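Local coordinates for sulfonate ABC transporter, periplasmic sulfonate-binding protein SsuA (Methylobacillus flagellatus, PDB 3UIF), which probably binds sulfonates or related sulfate esters in the periplasm as the substrate-binding component of an ABC transporter, at residues L124-P129 with I150-P155; S101-P106 with G169-F174; K112-L117 with E141-K146. All blocks are in the same frame, centred on the assembly; numbering follows the deposited sequence.

Overall arrangement
All three contacts lie in one lobe of the protein, around a mixed five-stranded sheet ordered 149-151, 121-124, 169-172, 102-106, 185-190. Interaction 2 joins strands 102-106 and 169-172 and closes a chain loop in which the other two are nested. Interaction 1 (124-129 with 150-155) sits at the ends of strands 121-124 and 149-151, and interaction 3 (112-117 with 141-146) brings together the loop before strand 121-124 and the one after helix 130-140, so these two alternate along the chain. The centres of the three contacts are about 11 Å (1 and 2), 14 Å (2 and 3) and 17 Å (1 and 3) apart. Together they tie strands, helix 130-140 and connecting loops into one alpha/beta unit.

Interaction 1: L124-P129 with I150-P155; sequences LHRGRP and IVNVNP. With SO4 (sulfate ion), chain B.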
ATOM      1  N   LEU A 124      -3.064  -8.526  16.661  1.00 51.80           N
ATOM      2  CA  LEU A 124      -2.378  -8.124  15.435  1.00 50.11           C
ATOM      3  C   LEU A 124      -2.541  -9.177  14.353  1.00 50.66           C
ATOM      4  O   LEU A 124      -2.288 -10.362  14.589  1.00 52.06           O
ATOM      5  CB  LEU A 124      -0.891  -7.888  15.709  1.00 50.39           C
ATOM      6  CG  LEU A 124       0.087  -7.876  14.526  1.00 49.69           C
ATOM      7  CD1 LEU A 124      -0.047  -6.622  13.663  1.00 47.69           C
ATOM      8  CD2 LEU A 124       1.518  -8.049  15.025  1.00 50.37           C
ATOM      9  N   HIS A 125      -2.950  -8.750  13.161  1.00 49.35           N
ATOM     10  CA  HIS A 125      -3.101  -9.704  12.070  1.00 49.53           C
ATOM     11  C   HIS A 125      -1.786 -10.087  11.455  1.00 49.62           C
ATOM     12  O   HIS A 125      -1.285  -9.411  10.561  1.00 48.39           O
ATOM     13  CB  HIS A 125      -4.075  -9.212  11.008  1.00 48.79           C
ATOM     14  CG  HIS A 125      -4.680 -10.331  10.194  1.00 49.60           C
ATOM     15  ND1 HIS A 125      -5.271 -10.130   9.001  1.00 49.66           N
ATOM     16  CD2 HIS A 125      -4.747 -11.702  10.440  1.00 51.02           C
ATOM     17  CE1 HIS A 125      -5.700 -11.306   8.515  1.00 50.81           C
ATOM     18  NE2 HIS A 125      -5.382 -12.265   9.399  1.00 51.45           N
ATOM     19  N   ARG A 126      -1.236 -11.201  11.925  1.00 51.67           N
ATOM     20  CA  ARG A 126       0.096 -11.651  11.507  1.00 51.77           C
ATOM     21  C   ARG A 126       0.222 -11.968  10.017  1.00 51.10           C
ATOM     22  O   ARG A 126      -0.727 -12.442   9.394  1.00 51.69           O
ATOM     23  CB  ARG A 126       0.547 -12.820  12.366  1.00 53.49           C
ATOM     24  CG  ARG A 126       0.558 -12.423  13.831  1.00 54.48           C
ATOM     25  CD  ARG A 126       1.331 -13.410  14.672  1.00 61.09           C
ATOM     26  NE  ARG A 126       2.758 -13.139  14.636  1.00 61.44           N
ATOM     27  CZ  ARG A 126       3.632 -13.706  15.458  1.00 64.54           C
ATOM     28  NH1 ARG A 126       3.219 -14.571  16.384  1.00 65.08           N
ATOM     29  NH2 ARG A 126       4.918 -13.397  15.359  1.00 66.00           N
ATOM     30  N   GLY A 127       1.385 -11.667   9.446  1.00 50.38           N
ATOM     31  CA  GLY A 127       1.604 -11.872   8.023  1.00 50.41           C
ATOM     32  C   GLY A 127       1.055 -10.762   7.145  1.00 48.60           C
ATOM     33  O   GLY A 127       1.078 -10.879   5.912  1.00 47.75           O
ATOM     34  N   ARG A 128       0.560  -9.686   7.767  1.00 47.16           N
ATOM     35  CA  ARG A 128       0.095  -8.503   7.026  1.00 45.61           C
ATOM     36  C   ARG A 128       1.134  -7.397   6.956  1.00 44.43           C
ATOM     37  O   ARG A 128       1.953  -7.267   7.869  1.00 45.06           O
ATOM     38  CB  ARG A 128      -1.197  -7.967   7.621  1.00 45.13           C
ATOM     39  CG  ARG A 128      -2.389  -8.850   7.280  1.00 45.85           C
ATOM     40  CD  ARG A 128      -2.669  -8.839   5.784  1.00 46.00           C
ATOM     41  NE  ARG A 128      -3.912  -9.537   5.519  1.00 53.82           N
ATOM     42  CZ  ARG A 128      -4.003 -10.743   4.967  1.00 54.03           C
ATOM     43  NH1 ARG A 128      -2.906 -11.391   4.559  1.00 49.11           N
ATOM     44  NH2 ARG A 128      -5.204 -11.298   4.801  1.00 55.47           N
ATOM     45  N   PRO A 129       1.097  -6.581   5.875  1.00 43.33           N
ATOM     46  CA  PRO A 129       2.138  -5.561   5.721  1.00 42.68           C
ATOM     47  C   PRO A 129       2.362  -4.747   6.994  1.00 42.70           C
ATOM     48  O   PRO A 129       3.506  -4.510   7.364  1.00 43.12           O
ATOM     49  CB  PRO A 129       1.620  -4.691   4.586  1.00 41.20           C
ATOM     50  CG  PRO A 129       0.734  -5.596   3.793  1.00 42.68           C
ATOM     51  CD  PRO A 129       0.111  -6.536   4.773  1.00 43.03           C
ATOM     52  N   ILE A 150       0.948 -12.112  21.523  1.00 62.19           N
ATOM     53  CA  ILE A 150       0.348 -11.689  20.262  1.00 60.24           C
ATOM     54  C   ILE A 150      -0.846 -12.559  19.904  1.00 60.14           C
ATOM     55  O   ILE A 150      -0.695 -13.747  19.615  1.00 61.45           O
ATOM     56  CB  ILE A 150       1.352 -11.722  19.078  1.00 58.83           C
ATOM     57  CG1 ILE A 150       2.703 -11.092  19.460  1.00 59.19           C
ATOM     58  CG2 ILE A 150       0.737 -11.077  17.834  1.00 56.70           C
ATOM     59  CD1 ILE A 150       2.650  -9.615  19.781  1.00 57.94           C
ATOM     60  N   VAL A 151      -2.025 -11.945  19.912  1.00 58.78           N
ATOM     61  CA  VAL A 151      -3.260 -12.601  19.486  1.00 59.50           C
ATOM     62  C   VAL A 151      -3.389 -12.401  17.981  1.00 57.70           C
ATOM     63  O   VAL A 151      -3.563 -11.274  17.520  1.00 55.58           O
ATOM     64  CB  VAL A 151      -4.510 -12.026  20.224  1.00 59.42           C
ATOM     65  CG1 VAL A 151      -5.757 -12.865  19.954  1.00 60.63           C
ATOM     66  CG2 VAL A 151      -4.274 -11.913  21.729  1.00 59.72           C
ATOM     67  N   ASN A 152      -3.283 -13.484  17.214  1.00 57.58           N
ATOM     68  CA  ASN A 152      -3.380 -13.388  15.757  1.00 56.71           C
ATOM     69  C   ASN A 152      -4.830 -13.462  15.231  1.00 56.38           C
ATOM     70  O   ASN A 152      -5.401 -14.551  15.100  1.00 57.91           O
ATOM     71  CB  ASN A 152      -2.457 -14.411  15.078  1.00 57.54           C
ATOM     72  CG  ASN A 152      -2.553 -14.383  13.561  1.00 56.09           C
ATOM     73  OD1 ASN A 152      -2.828 -13.345  12.950  1.00 54.30           O
ATOM     74  ND2 ASN A 152      -2.325 -15.530  12.941  1.00 56.86           N
ATOM     75  N   VAL A 153      -5.400 -12.288  14.936  1.00 54.64           N
ATOM     76  CA  VAL A 153      -6.789 -12.139  14.474  1.00 54.52           C
ATOM     77  C   VAL A 153      -6.920 -11.060  13.390  1.00 52.41           C
ATOM     78  O   VAL A 153      -6.130 -10.111  13.340  1.00 51.35           O
ATOM     79  CB  VAL A 153      -7.751 -11.767  15.630  1.00 55.00           C
ATOM     80  CG1 VAL A 153      -7.948 -12.939  16.589  1.00 57.64           C
ATOM     81  CG2 VAL A 153      -7.268 -10.527  16.373  1.00 54.05           C
ATOM     82  N   ASN A 154      -7.925 -11.182  12.526  1.00 52.23           N
ATOM     83  CA  ASN A 154      -8.196 -10.113  11.569  1.00 51.26           C
ATOM     84  C   ASN A 154      -8.617  -8.798  12.282  1.00 50.28           C
ATOM     85  O   ASN A 154      -8.914  -8.803  13.472  1.00 50.83           O
ATOM     86  CB  ASN A 154      -9.211 -10.562  10.509  1.00 51.91           C
ATOM     87  CG  ASN A 154     -10.529 -11.004  11.112  1.00 53.24           C
ATOM     88  OD1 ASN A 154     -11.395 -10.183  11.415  1.00 53.18           O
ATOM     89  ND2 ASN A 154     -10.690 -12.313  11.283  1.00 55.33           N
ATOM     90  N   PRO A 155      -8.618  -7.666  11.559  1.00 49.10           N
ATOM     91  CA  PRO A 155      -8.934  -6.388  12.193  1.00 47.64           C
ATOM     92  C   PRO A 155     -10.328  -6.325  12.825  1.00 49.15           C
ATOM     93  O   PRO A 155     -10.541  -5.557  13.753  1.00 48.87           O
ATOM     94  CB  PRO A 155      -8.854  -5.393  11.037  1.00 47.06           C
ATOM     95  CG  PRO A 155      -7.984  -6.063  10.021  1.00 48.96           C
ATOM     96  CD  PRO A 155      -8.352  -7.507  10.118  1.00 48.40           C
TER
HETATM   97  S   SO4 B 501      -7.133  -8.439   6.544  1.00 54.44           S
HETATM   98  O1  SO4 B 501      -8.174  -7.375   6.428  1.00 53.37           O
HETATM   99  O2  SO4 B 501      -6.296  -8.359   5.308  1.00 54.12           O
HETATM  100  O3  SO4 B 501      -6.298  -8.261   7.765  1.00 47.62           O
HETATM  101  O4  SO4 B 501      -7.746  -9.785   6.718  1.00 49.91           O
HETATM  102  O   HOH W   1       0.294 -15.225  16.971  1.00 49.34           O
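H125 lays one face of its imidazole over the backbone of N154, while N152 reaches across to R126, where the loops leaving two neighbouring parallel strands meet. Strands 121-124 and 149-151, linked through helix 130-140 in a beta-alpha-beta crossover, run out side by side here, still joined by the bond from L124 N to V151 O (2.9 Å). Beyond it the side chains take over. N154 CA stands 3.8 Å from the centroid of the H125 ring, almost on its normal, as a CH-pi contact; N152 OD1 lies at the edge of the same ring, and the amide plane is turned 32° from it. With CG anti to the backbone N (chi1 178°), the N152 amide extends to the turn 125-128, and OD1 accepts from R126 N at 2.9 Å, the donor lying above the carbonyl plane. The R126 chain passes the amide with CB and CG; its CD lies 4.0 Å from I150 CG2, and the bend at chi3 beyond it turns the guanidinium so that I150 CB lies over one face. A water links R126 NH1 to I150 O. The same N154 caps helix 155-164, its OD1 accepting from V157 N. A sulfate, probably from the crystallisation liquor, has O3 at the H125 ring edge, and R128 NE gives a hydrogen bond to SO4 O2 at 2.7 Å.

Interaction 2: S101-P106 with G169-F174; sequences SYLVVP and GFFSLF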
ATOM      1  N   SER A 101      -0.130   3.090  10.208  1.00 38.58           N
ATOM      2  CA  SER A 101      -0.551   2.094  11.181  1.00 39.58           C
ATOM      3  C   SER A 101      -0.728   2.750  12.520  1.00 40.06           C
ATOM      4  O   SER A 101      -0.227   3.847  12.739  1.00 40.02           O
ATOM      5  CB  SER A 101       0.441   0.954  11.273  1.00 40.51           C
ATOM      6  OG  SER A 101       0.570   0.337  10.015  1.00 40.94           O
ATOM      7  N   TYR A 102      -1.447   2.077  13.408  1.00 41.03           N
ATOM      8  CA  TYR A 102      -1.956   2.695  14.631  1.00 41.45           C
ATOM      9  C   TYR A 102      -1.945   1.697  15.781  1.00 42.39           C
ATOM     10  O   TYR A 102      -2.303   0.527  15.595  1.00 42.97           O
ATOM     11  CB  TYR A 102      -3.402   3.170  14.403  1.00 41.44           C
ATOM     12  CG  TYR A 102      -3.586   4.134  13.251  1.00 40.49           C
ATOM     13  CD1 TYR A 102      -3.765   3.684  11.940  1.00 39.90           C
ATOM     14  CD2 TYR A 102      -3.579   5.501  13.472  1.00 40.68           C
ATOM     15  CE1 TYR A 102      -3.922   4.569  10.894  1.00 39.23           C
ATOM     16  CE2 TYR A 102      -3.734   6.402  12.430  1.00 40.27           C
ATOM     17  CZ  TYR A 102      -3.913   5.932  11.149  1.00 39.38           C
ATOM     18  OH  TYR A 102      -4.083   6.860  10.159  1.00 39.05           O
ATOM     19  N   LEU A 103      -1.549   2.160  16.961  1.00 43.31           N
ATOM     20  CA  LEU A 103      -1.699   1.390  18.197  1.00 44.71           C
ATOM     21  C   LEU A 103      -2.857   1.962  18.981  1.00 45.52           C
ATOM     22  O   LEU A 103      -2.901   3.165  19.272  1.00 45.19           O
ATOM     23  CB  LEU A 103      -0.420   1.412  19.032  1.00 45.41           C
ATOM     24  CG  LEU A 103      -0.329   0.491  20.257  1.00 47.34           C
ATOM     25  CD1 LEU A 103      -0.442  -0.989  19.909  1.00 47.27           C
ATOM     26  CD2 LEU A 103       0.967   0.753  21.008  1.00 48.28           C
ATOM     27  N   VAL A 104      -3.798   1.081  19.306  1.00 46.34           N
ATOM     28  CA  VAL A 104      -5.046   1.429  19.965  1.00 46.53           C
ATOM     29  C   VAL A 104      -5.093   0.665  21.263  1.00 48.38           C
ATOM     30  O   VAL A 104      -4.769  -0.518  21.296  1.00 49.14           O
ATOM     31  CB  VAL A 104      -6.253   0.959  19.136  1.00 46.79           C
ATOM     32  CG1 VAL A 104      -7.505   1.715  19.527  1.00 47.20           C
ATOM     33  CG2 VAL A 104      -5.969   1.075  17.632  1.00 45.24           C
ATOM     34  N   VAL A 105      -5.495   1.351  22.324  1.00 49.52           N
ATOM     35  CA  VAL A 105      -5.720   0.741  23.637  1.00 51.48           C
ATOM     36  C   VAL A 105      -7.164   1.001  24.080  1.00 52.41           C
ATOM     37  O   VAL A 105      -7.789   1.934  23.585  1.00 51.75           O
ATOM     38  CB  VAL A 105      -4.713   1.242  24.715  1.00 52.54           C
ATOM     39  CG1 VAL A 105      -3.305   0.749  24.409  1.00 51.66           C
ATOM     40  CG2 VAL A 105      -4.752   2.761  24.880  1.00 52.07           C
ATOM     41  N   PRO A 106      -7.699   0.176  25.004  1.00 54.05           N
ATOM     42  CA  PRO A 106      -9.076   0.435  25.453  1.00 54.99           C
ATOM     43  C   PRO A 106      -9.210   1.868  25.943  1.00 55.41           C
ATOM     44  O   PRO A 106      -8.215   2.475  26.354  1.00 55.24           O
ATOM     45  CB  PRO A 106      -9.262  -0.550  26.611  1.00 56.90           C
ATOM     46  CG  PRO A 106      -8.346  -1.676  26.280  1.00 56.11           C
ATOM     47  CD  PRO A 106      -7.138  -1.028  25.650  1.00 55.01           C
ATOM     48  N   GLY A 169      -4.216  -4.220  23.710  1.00 54.28           N
ATOM     49  CA  GLY A 169      -3.801  -3.379  22.598  1.00 52.07           C
ATOM     50  C   GLY A 169      -4.173  -3.979  21.260  1.00 51.14           C
ATOM     51  O   GLY A 169      -4.372  -5.188  21.138  1.00 52.12           O
ATOM     52  N   PHE A 170      -4.246  -3.130  20.241  1.00 49.35           N
ATOM     53  CA  PHE A 170      -4.673  -3.559  18.916  1.00 48.72           C
ATOM     54  C   PHE A 170      -3.867  -2.792  17.887  1.00 47.07           C
ATOM     55  O   PHE A 170      -3.864  -1.571  17.874  1.00 46.16           O
ATOM     56  CB  PHE A 170      -6.193  -3.321  18.770  1.00 48.68           C
ATOM     57  CG  PHE A 170      -6.752  -3.569  17.389  1.00 47.87           C
ATOM     58  CD1 PHE A 170      -6.539  -4.773  16.727  1.00 48.16           C
ATOM     59  CD2 PHE A 170      -7.540  -2.604  16.769  1.00 46.82           C
ATOM     60  CE1 PHE A 170      -7.084  -4.999  15.466  1.00 47.39           C
ATOM     61  CE2 PHE A 170      -8.089  -2.829  15.510  1.00 46.48           C
ATOM     62  CZ  PHE A 170      -7.867  -4.029  14.862  1.00 46.75           C
ATOM     63  N   PHE A 171      -3.171  -3.514  17.027  1.00 46.51           N
ATOM     64  CA  PHE A 171      -2.379  -2.864  15.998  1.00 45.11           C
ATOM     65  C   PHE A 171      -3.025  -3.022  14.627  1.00 44.43           C
ATOM     66  O   PHE A 171      -3.241  -4.148  14.165  1.00 45.10           O
ATOM     67  CB  PHE A 171      -0.951  -3.399  15.996  1.00 45.94           C
ATOM     68  CG  PHE A 171       0.039  -2.446  15.398  1.00 44.97           C
ATOM     69  CD1 PHE A 171       0.540  -1.387  16.151  1.00 45.53           C
ATOM     70  CD2 PHE A 171       0.451  -2.587  14.067  1.00 43.88           C
ATOM     71  CE1 PHE A 171       1.442  -0.495  15.593  1.00 44.48           C
ATOM     72  CE2 PHE A 171       1.360  -1.701  13.509  1.00 43.63           C
ATOM     73  CZ  PHE A 171       1.856  -0.655  14.272  1.00 43.57           C
ATOM     74  N   SER A 172      -3.343  -1.900  13.984  1.00 42.89           N
ATOM     75  CA  SER A 172      -4.080  -1.930  12.715  1.00 42.80           C
ATOM     76  C   SER A 172      -3.920  -0.647  11.901  1.00 41.01           C
ATOM     77  O   SER A 172      -3.110   0.216  12.237  1.00 40.79           O
ATOM     78  CB  SER A 172      -5.572  -2.185  12.986  1.00 43.36           C
ATOM     79  OG  SER A 172      -6.225  -2.723  11.838  1.00 42.39           O
ATOM     80  N   LEU A 173      -4.710  -0.531  10.838  1.00 40.88           N
ATOM     81  CA  LEU A 173      -4.704   0.649   9.977  1.00 39.60           C
ATOM     82  C   LEU A 173      -5.806   1.603  10.406  1.00 39.95           C
ATOM     83  O   LEU A 173      -6.281   1.527  11.529  1.00 40.83           O
ATOM     84  CB  LEU A 173      -4.900   0.240   8.522  1.00 38.93           C
ATOM     85  CG  LEU A 173      -4.016  -0.888   7.964  1.00 38.52           C
ATOM     86  CD1 LEU A 173      -4.289  -1.054   6.472  1.00 36.69           C
ATOM     87  CD2 LEU A 173      -2.536  -0.647   8.212  1.00 39.53           C
ATOM     88  N   PHE A 174      -6.226   2.480   9.498  1.00 39.52           N
ATOM     89  CA  PHE A 174      -7.197   3.551   9.803  1.00 39.92           C
ATOM     90  C   PHE A 174      -8.555   3.080  10.334  1.00 41.12           C
ATOM     91  O   PHE A 174      -9.329   3.880  10.859  1.00 41.76           O
ATOM     92  CB  PHE A 174      -7.359   4.509   8.608  1.00 39.73           C
ATOM     93  CG  PHE A 174      -8.104   3.916   7.429  1.00 39.77           C
ATOM     94  CD1 PHE A 174      -7.803   2.637   6.941  1.00 39.40           C
ATOM     95  CD2 PHE A 174      -9.092   4.645   6.791  1.00 40.06           C
ATOM     96  CE1 PHE A 174      -8.491   2.101   5.860  1.00 39.61           C
ATOM     97  CE2 PHE A 174      -9.780   4.122   5.703  1.00 40.31           C
ATOM     98  CZ  PHE A 174      -9.488   2.852   5.239  1.00 40.30           C
TER
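F171 carries its CG opposite the backbone N (chi1 -156°), which brings the phenyl group against strand 102-106 with one face over Y102 O; Y102, its own CG beside the backbone N (chi1 -57°), sets its ring beside the backbone of L173 and F174 on the other side of the sheet. The two strands run antiparallel, at 154°. In the mixed sheet of a type II periplasmic binding protein, 102-106 is the antiparallel strand inserted among otherwise parallel ones, and 169-172 is its neighbour. Y102 with S172 and V104 with F170 are hydrogen-bonded pairs, L103 with F171 the non-hydrogen-bonded pair between them. Y102 N gives to S172 O at 2.8 Å and S172 N returns to Y102 O at 3.1 Å; V104 N to F170 O (3.0 Å) and F170 N to V104 O (2.9 Å) repeat the pattern.

On the face with L103 and F171, L103 CD1 meets the edge of the F171 ring in its plane, 3.9 Å from F171 CD1. S101 CB comes obliquely to the same ring, 3.6 Å from F171 CE2, and F134 of helix 130-140 packs edge-to-face on it. On the opposite face V104 and F170 lie side by side, pointing the same way, V104 CG2 being 4.1 Å from F170 CD2, with L179 of helix 176-181 touching both. The Y102 ring has S172 O at its edge, and its CE1 is 4.1 Å from F174 CB. Its hydroxyl bonds to E258, while S172 OG bonds to D175. The strand pair is thus joined by paired backbone amides and carbonyls and by apolar packing on both faces, whereas the side-chain hydroxyls of Y102 and S172 link it to neighbouring loops.

Interaction 3: K112-L117 with E141-K146; sequences KSIKDL and EGLTFK
I114 and K115, on the single 3-10 turn 114-117, face E141 and L143 just where a Schellman motif with G142 at its C-prime position (phi 70°) ends helix 130-140; the nearest CA atoms, those of K115 and E141, are 7.4 Å apart, too far for backbone pairing, and the contact rests mainly on side chains. The polar half is a salt bridge. K115 runs out past the carboxylate and then folds at chi3 (-69°) and chi4 (-64°), curling its chain round E141 OE2: CG and CD pass the oxygen while NZ turns back to bond it at 2.8 Å, on its syn lone pair. The two side chains cross at about a right angle. The same ammonium group also gives a hydrogen bond to S113 OG at 3.1 Å, a second hold on its bent course. The other carboxylate oxygen, E141 OE1, rests 3.9 Å from I114 CG2, so that the glutamate touches both an ammonium group and a methyl group.

The apolar part is I114 with L143. I114 CG1 reaches to 4.3 Å from L143 CD1, and I114, a buried residue, also touches F134, L137 and L138 of helix 130-140, with F148 touching both I114 and L143. With E141 cut back to an alanine, the K115 ammonium is likely to lose its charged partner across the contact and its curled chain to become freer to straighten, while I114 CG2 would lose part of its cover. Each segment also braces its own backbone: T144 OG1 accepts from K146 N in an ST turn, and D116 OD2, using its anti lone pair, takes K112 N at 2.9 Å.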
ATOM      1  N   LYS A 112       0.472   4.538  27.538  1.00 58.13           N
ATOM      2  CA  LYS A 112       0.780   5.758  26.761  1.00 56.76           C
ATOM      3  C   LYS A 112       1.714   5.517  25.563  1.00 56.22           C
ATOM      4  O   LYS A 112       1.715   6.286  24.601  1.00 55.27           O
ATOM      5  CB  LYS A 112       1.357   6.853  27.671  1.00 59.30           C
ATOM      6  CG  LYS A 112       0.306   7.644  28.450  1.00 62.69           C
ATOM      7  CD  LYS A 112       0.923   8.430  29.607  1.00 66.16           C
ATOM      8  CE  LYS A 112       1.703   9.650  29.125  1.00 67.08           C
ATOM      9  NZ  LYS A 112       2.465  10.270  30.247  1.00 69.55           N
ATOM     10  N   SER A 113       2.519   4.460  25.642  1.00 56.52           N
ATOM     11  CA  SER A 113       3.388   4.043  24.536  1.00 56.08           C
ATOM     12  C   SER A 113       3.585   2.530  24.625  1.00 56.15           C
ATOM     13  O   SER A 113       3.306   1.933  25.663  1.00 57.38           O
ATOM     14  CB  SER A 113       4.739   4.770  24.583  1.00 56.56           C
ATOM     15  OG  SER A 113       5.659   4.066  25.409  1.00 58.31           O
ATOM     16  N   ILE A 114       4.069   1.924  23.546  1.00 55.19           N
ATOM     17  CA  ILE A 114       4.169   0.463  23.451  1.00 55.58           C
ATOM     18  C   ILE A 114       4.873  -0.172  24.658  1.00 57.78           C
ATOM     19  O   ILE A 114       4.547  -1.291  25.048  1.00 58.64           O
ATOM     20  CB  ILE A 114       4.820   0.010  22.112  1.00 54.79           C
ATOM     21  CG1 ILE A 114       4.929  -1.519  22.015  1.00 55.17           C
ATOM     22  CG2 ILE A 114       6.187   0.646  21.914  1.00 54.89           C
ATOM     23  CD1 ILE A 114       3.624  -2.226  21.712  1.00 54.05           C
ATOM     24  N   LYS A 115       5.811   0.569  25.249  1.00 58.90           N
ATOM     25  CA  LYS A 115       6.551   0.119  26.429  1.00 61.34           C
ATOM     26  C   LYS A 115       5.600  -0.419  27.490  1.00 62.26           C
ATOM     27  O   LYS A 115       5.835  -1.486  28.055  1.00 64.04           O
ATOM     28  CB  LYS A 115       7.420   1.253  27.004  1.00 62.47           C
ATOM     29  CG  LYS A 115       8.617   1.637  26.137  1.00 64.01           C
ATOM     30  CD  LYS A 115       9.588   2.598  26.825  1.00 67.05           C
ATOM     31  CE  LYS A 115       9.001   3.995  27.019  1.00 67.00           C
ATOM     32  NZ  LYS A 115       8.707   4.686  25.731  1.00 65.00           N
ATOM     33  N   ASP A 116       4.505   0.309  27.715  1.00 61.52           N
ATOM     34  CA  ASP A 116       3.535  -0.007  28.763  1.00 62.91           C
ATOM     35  C   ASP A 116       2.771  -1.302  28.511  1.00 62.49           C
ATOM     36  O   ASP A 116       2.036  -1.782  29.373  1.00 63.44           O
ATOM     37  CB  ASP A 116       2.547   1.150  28.921  1.00 61.55           C
ATOM     38  CG  ASP A 116       3.221   2.447  29.359  1.00 63.66           C
ATOM     39  OD1 ASP A 116       4.174   2.376  30.177  1.00 64.80           O
ATOM     40  OD2 ASP A 116       2.797   3.537  28.898  1.00 62.89           O
ATOM     41  N   LEU A 117       2.943  -1.875  27.333  1.00 61.13           N
ATOM     42  CA  LEU A 117       2.168  -3.045  26.978  1.00 60.91           C
ATOM     43  C   LEU A 117       2.984  -4.309  27.104  1.00 62.48           C
ATOM     44  O   LEU A 117       2.536  -5.388  26.693  1.00 62.52           O
ATOM     45  CB  LEU A 117       1.588  -2.898  25.569  1.00 58.74           C
ATOM     46  CG  LEU A 117       0.609  -1.733  25.441  1.00 57.03           C
ATOM     47  CD1 LEU A 117       0.160  -1.582  23.999  1.00 54.96           C
ATOM     48  CD2 LEU A 117      -0.579  -1.910  26.386  1.00 57.67           C
ATOM     49  N   GLU A 141      12.165   0.711  20.126  1.00 58.74           N
ATOM     50  CA  GLU A 141      12.148   0.876  21.583  1.00 61.11           C
ATOM     51  C   GLU A 141      12.800  -0.306  22.310  1.00 63.16           C
ATOM     52  O   GLU A 141      12.654  -0.465  23.528  1.00 64.46           O
ATOM     53  CB  GLU A 141      10.737   1.228  22.090  1.00 59.70           C
ATOM     54  CG  GLU A 141      10.117   2.414  21.330  1.00 57.72           C
ATOM     55  CD  GLU A 141       9.284   3.389  22.182  1.00 61.25           C
ATOM     56  OE1 GLU A 141       8.269   3.941  21.656  1.00 59.77           O
ATOM     57  OE2 GLU A 141       9.645   3.631  23.365  1.00 63.06           O
ATOM     58  N   GLY A 142      13.550  -1.107  21.546  1.00 63.29           N
ATOM     59  CA  GLY A 142      14.397  -2.178  22.075  1.00 65.68           C
ATOM     60  C   GLY A 142      13.610  -3.342  22.630  1.00 66.27           C
ATOM     61  O   GLY A 142      13.932  -3.875  23.692  1.00 68.60           O
ATOM     62  N   LEU A 143      12.564  -3.730  21.911  1.00 64.25           N
ATOM     63  CA  LEU A 143      11.690  -4.815  22.331  1.00 64.59           C
ATOM     64  C   LEU A 143      11.554  -5.820  21.205  1.00 63.94           C
ATOM     65  O   LEU A 143      11.966  -5.547  20.068  1.00 62.77           O
ATOM     66  CB  LEU A 143      10.305  -4.273  22.675  1.00 62.85           C
ATOM     67  CG  LEU A 143      10.195  -3.119  23.663  1.00 63.40           C
ATOM     68  CD1 LEU A 143       8.762  -2.612  23.678  1.00 61.30           C
ATOM     69  CD2 LEU A 143      10.645  -3.557  25.057  1.00 66.94           C
ATOM     70  N   THR A 144      10.950  -6.965  21.525  1.00 64.46           N
ATOM     71  CA  THR A 144      10.673  -8.031  20.553  1.00 64.13           C
ATOM     72  C   THR A 144       9.250  -8.583  20.756  1.00 63.10           C
ATOM     73  O   THR A 144       8.566  -8.227  21.735  1.00 63.39           O
ATOM     74  CB  THR A 144      11.735  -9.170  20.662  1.00 66.71           C
ATOM     75  OG1 THR A 144      11.161 -10.429  20.273  1.00 66.87           O
ATOM     76  CG2 THR A 144      12.258  -9.305  22.103  1.00 69.37           C
ATOM     77  N   PHE A 145       8.818  -9.450  19.837  1.00 62.80           N
ATOM     78  CA  PHE A 145       7.597 -10.256  20.004  1.00 62.66           C
ATOM     79  C   PHE A 145       7.559 -11.043  21.307  1.00 65.18           C
ATOM     80  O   PHE A 145       6.493 -11.192  21.911  1.00 65.27           O
ATOM     81  CB  PHE A 145       7.416 -11.201  18.818  1.00 62.19           C
ATOM     82  CG  PHE A 145       7.120 -10.480  17.549  1.00 59.62           C
ATOM     83  CD1 PHE A 145       8.156  -9.978  16.759  1.00 59.49           C
ATOM     84  CD2 PHE A 145       5.802 -10.237  17.167  1.00 58.21           C
ATOM     85  CE1 PHE A 145       7.875  -9.265  15.598  1.00 56.95           C
ATOM     86  CE2 PHE A 145       5.518  -9.528  16.005  1.00 56.12           C
ATOM     87  CZ  PHE A 145       6.551  -9.044  15.226  1.00 55.23           C
ATOM     88  N   LYS A 146       8.724 -11.528  21.740  1.00 67.41           N
ATOM     89  CA  LYS A 146       8.867 -12.226  23.021  1.00 70.12           C
ATOM     90  C   LYS A 146       8.181 -11.523  24.189  1.00 70.03           C
ATOM     91  O   LYS A 146       7.702 -12.177  25.115  1.00 71.98           O
ATOM     92  CB  LYS A 146      10.350 -12.422  23.360  1.00 72.57           C
ATOM     93  CG  LYS A 146      11.112 -13.336  22.407  1.00 74.36           C
ATOM     94  CD  LYS A 146      10.256 -14.531  21.993  1.00 73.75           C
ATOM     95  CE  LYS A 146      11.060 -15.558  21.200  1.00 77.11           C
ATOM     96  NZ  LYS A 146      10.207 -16.722  20.810  1.00 78.36           N
TER